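Local coordinates for domain of Unknown Function with a Cystatin-Like Fold (Nostoc punctiforme, PDB 2RGQ), which is of unknown function but adopts a cystatin-like alpha+beta fold of the SnoaL-like (NTF2) kind, in which a curved sheet packs against helices, at residues Ala60-Asp63 / Thr64-Gly68; Glu26-Glu29 / Asn30-Thr34. All blocks are in the same frame, centred on the assembly; numbering follows the deposited sequence.

Interaction 1: residues Ala60-Asp63 / Thr64-Gly68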
# COMPACT_ATOMS: atom_id res chain seq x y z
N ALA B 60 17.54 -9.27 17.19
CA ALA B 60 16.77 -10.42 17.70
C ALA B 60 15.64 -10.79 16.76
O ALA B 60 15.46 -11.96 16.42
CB ALA B 60 16.24 -10.11 19.11
N MSE B 61 14.89 -9.79 16.29
CA MSE B 61 13.81 -10.07 15.32
C MSE B 61 14.35 -10.60 14.03
O MSE B 61 13.83 -11.56 13.51
CB MSE B 61 12.96 -8.84 15.06
CG MSE B 61 12.17 -8.48 16.28
SE MSE B 61 10.99 -7.00 15.92
CE MSE B 61 12.26 -5.62 15.38
N LEU B 62 15.40 -9.98 13.49
CA LEU B 62 16.03 -10.48 12.26
C LEU B 62 16.49 -11.94 12.42
O LEU B 62 16.24 -12.79 11.53
CB LEU B 62 17.19 -9.58 11.85
CG LEU B 62 16.80 -8.23 11.24
CD1 LEU B 62 17.99 -7.23 11.25
CD2 LEU B 62 16.24 -8.36 9.80
N ASP B 63 17.08 -12.25 13.57
CA ASP B 63 17.58 -13.59 13.83
C ASP B 63 16.50 -14.66 13.99
O ASP B 63 16.75 -15.84 13.72
CB ASP B 63 18.38 -13.61 15.14
CG ASP B 63 19.65 -12.79 15.11
OD1 ASP B 63 20.13 -12.39 14.02
OD2 ASP B 63 20.19 -12.54 16.22
N THR B 64 15.34 -14.27 14.52
CA THR B 64 14.27 -15.22 14.83
C THR B 64 13.26 -15.37 13.70
O THR B 64 12.85 -16.48 13.39
CB THR B 64 13.58 -14.87 16.18
OG1 THR B 64 13.12 -13.53 16.17
CG2 THR B 64 14.55 -14.98 17.31
N PHE B 65 12.88 -14.27 13.05
CA PHE B 65 11.89 -14.36 11.98
C PHE B 65 11.89 -13.30 10.88
O PHE B 65 11.32 -13.57 9.83
CB PHE B 65 10.46 -14.39 12.58
CG PHE B 65 10.15 -13.24 13.51
CD1 PHE B 65 9.77 -12.00 13.03
CD2 PHE B 65 10.24 -13.41 14.88
CE1 PHE B 65 9.50 -10.94 13.90
CE2 PHE B 65 9.97 -12.36 15.76
CZ PHE B 65 9.60 -11.14 15.28
N ALA B 66 12.53 -12.14 11.08
CA ALA B 66 12.34 -11.02 10.17
C ALA B 66 13.33 -10.86 9.01
O ALA B 66 13.10 -10.04 8.12
CB ALA B 66 12.26 -9.68 11.03
N ARG B 67 14.40 -11.65 8.99
CA ARG B 67 15.41 -11.57 7.94
C ARG B 67 14.98 -12.20 6.61
O ARG B 67 14.32 -13.21 6.58
CB ARG B 67 16.73 -12.22 8.43
CG ARG B 67 17.88 -12.24 7.43
CD ARG B 67 19.23 -12.58 8.07
NE ARG B 67 19.80 -11.50 8.89
CZ ARG B 67 19.93 -11.47 10.22
NH1 ARG B 67 19.54 -12.46 10.99
NH2 ARG B 67 20.48 -10.40 10.80
N GLY B 68 15.40 -11.58 5.52
CA GLY B 68 15.16 -12.13 4.19
C GLY B 68 13.77 -11.98 3.64
O GLY B 68 13.35 -12.80 2.77

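Interaction 2: residues Glu26-Glu29 / Asn30-Thr34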
# COMPACT_ATOMS: atom_id res chain seq x y z
N GLU B 26 18.38 -4.28 6.99
CA GLU B 26 19.15 -4.50 8.20
C GLU B 26 19.97 -3.23 8.54
O GLU B 26 21.09 -3.33 9.02
CB GLU B 26 20.03 -5.77 8.13
CG GLU B 26 19.28 -6.94 7.56
CD GLU B 26 19.96 -8.28 7.77
OE1 GLU B 26 20.96 -8.35 8.51
OE2 GLU B 26 19.46 -9.27 7.19
N ASP B 27 19.37 -2.07 8.27
CA ASP B 27 19.94 -0.74 8.49
C ASP B 27 19.47 -0.29 9.86
O ASP B 27 18.40 0.37 10.00
CB ASP B 27 19.45 0.21 7.37
CG ASP B 27 19.99 1.63 7.50
OD1 ASP B 27 20.56 2.05 8.53
OD2 ASP B 27 19.77 2.38 6.53
N VAL B 28 20.22 -0.67 10.89
CA VAL B 28 19.76 -0.36 12.27
C VAL B 28 19.66 1.15 12.55
O VAL B 28 18.76 1.57 13.28
CB VAL B 28 20.57 -1.10 13.37
CG1 VAL B 28 22.02 -0.56 13.47
CG2 VAL B 28 19.84 -1.00 14.68
N GLU B 29 20.52 1.99 11.96
CA GLU B 29 20.45 3.44 12.26
C GLU B 29 19.20 4.11 11.73
O GLU B 29 18.59 4.90 12.45
CB GLU B 29 21.71 4.22 11.79
CG GLU B 29 23.00 3.75 12.40
CD GLU B 29 23.06 3.84 13.94
OE1 GLU B 29 22.62 4.83 14.54
OE2 GLU B 29 23.57 2.91 14.56
N ASN B 30 18.79 3.78 10.50
CA ASN B 30 17.55 4.34 9.95
C ASN B 30 16.32 3.75 10.61
O ASN B 30 15.32 4.43 10.69
CB ASN B 30 17.53 4.24 8.45
CG ASN B 30 18.39 5.35 7.82
OD1 ASN B 30 18.45 6.49 8.35
ND2 ASN B 30 19.09 5.02 6.76
N TYR B 31 16.42 2.50 11.09
CA TYR B 31 15.38 1.91 11.90
C TYR B 31 15.19 2.70 13.20
O TYR B 31 14.04 3.14 13.52
CB TYR B 31 15.72 0.46 12.22
CG TYR B 31 14.77 -0.25 13.18
CD1 TYR B 31 13.61 -0.88 12.73
CD2 TYR B 31 15.09 -0.34 14.55
CE1 TYR B 31 12.78 -1.58 13.58
CE2 TYR B 31 14.25 -1.02 15.43
CZ TYR B 31 13.09 -1.65 14.94
OH TYR B 31 12.21 -2.36 15.75
N LEU B 32 16.29 2.94 13.90
CA LEU B 32 16.23 3.62 15.20
C LEU B 32 15.73 5.05 15.10
O LEU B 32 15.05 5.50 15.99
CB LEU B 32 17.60 3.56 15.90
CG LEU B 32 18.01 2.18 16.42
CD1 LEU B 32 19.54 2.22 16.84
CD2 LEU B 32 17.06 1.64 17.55
N ALA B 33 16.02 5.71 13.98
CA ALA B 33 15.59 7.09 13.72
C ALA B 33 14.08 7.30 13.71
O ALA B 33 13.58 8.44 13.86
CB ALA B 33 16.16 7.51 12.38
N THR B 34 13.34 6.23 13.40
CA THR B 34 11.86 6.28 13.39
C THR B 34 11.26 6.36 14.80
O THR B 34 10.11 6.77 14.94
CB THR B 34 11.23 5.05 12.66
OG1 THR B 34 11.38 3.86 13.45
CG2 THR B 34 11.83 4.89 11.25

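Interaction 1: residues Ala60-Asp63 / Thr64-Gly68
Met-61 (selenomethionine) and Phe-65 meet one turn apart: CG of Met-61 lies 3.8 Å from CZ at the far end of the Phe-65 ring. The ring folds back because its CG is wedged between the backbone N and the carbonyl carbon (chi1 54°), which lays one face over Met-61 O. That oxygen takes two bonds, a nearly straight one from Phe-65 N (2.9 Å) and another from Ala-66 N (2.8 Å), which arrives from above the carbonyl plane. The i+5 bond marks a wider pi-type turn, with which helix 51-66 of this cystatin-like fold ends, and small Ala-66 tucks its CB against Met-61 CB. Were Phe-65 an alanine, Met-61 CG would probably lose the rim carbon CZ beside it, and Trp-45 the ring it meets. Leu-62 fills the hollow under Arg-67: its CB lies against one face of the guanidinium, 3.5 Å from NH2, and CD2 beside Arg-67 CA. Long enough to arch over it, Arg-67 puts NH1 on the anti lone pair of Asp-63 OD1 (3.1 Å), a salt bridge in the guanidinium plane, while NE pairs with Glu-26. Thr-64 OG1 and Thr-64 N grip Ala-60 O from opposite faces of its plane.

Interaction 2: residues Glu26-Glu29 / Asn30-Thr34
Successive i to i+4 backbone bonds join the two segments, Tyr-31 N to Asp-27 O (3.1 Å), Leu-32 N to Val-28 O (2.9 Å) and Ala-33 N to Glu-29 O, and wind them into one short helical coil. At its start Asp-27 reaches forward to Asn-30 with both carboxylate oxygens. OD1 accepts from Asn-30 N at 3.2 Å along a nearly straight N-H line (170°), although the donor stands above the carboxylate plane; OD2 takes Asn-30 ND2 on its syn side at 2.7 Å, a short but bent bond, tilted out of both planes. Because Asp-27 CG lies anti to its own N (chi1 -180°), the carboxylate swings over the first turn, and the amide of Asn-30 meets it with the two planes 58° apart. This is an N-cap: aspartate suits the place because its short acidic side chain can accept from a backbone N-H of the first turn, and its negative charge probably also interacts favourably with the helix dipole. Just before it, Glu-26 closes helix 6-25 in a Schellman motif, so one helix ends and helix 28-32 begins within two residues. On another side Val-28 and Leu-32 run alongside each other, CG2 to CD1 at 3.9 Å; these branched apolar chains turn to helix 51-66, Val-28 touching Tyr-59 and Leu-32 touching Leu-54. Tyr-31 carries its ring away from the first turn to meet the rings of Phe-19, Phe-35 and Phe-58. Thr-34 OG1 donates to Tyr-31 O at 2.8 Å, and Thr-34 N binds the same oxygen.

How the interactions relate
Interaction 2 comes first along the chain, at the short helix 28-32 that follows helix 6-25; interaction 1 follows at the end of helix 51-66, where the chain turns into strand 69-80. Their centres are about 15 Å apart, yet they touch. The salt bridge between them, 2.8 Å from Glu-26 OE2 to Arg-67 NE, ties the end of helix 6-25 to the residue just after helix 51-66, and Leu-62 CD1 packs on Glu-26 CG beside it. Deeper in, Met-61 CE lies against Tyr-31 OH. The turn after helix 6-25 and the short helix 28-32 thus both pack on the last turns of helix 51-66, on the helical side of the fold, beside the sheet.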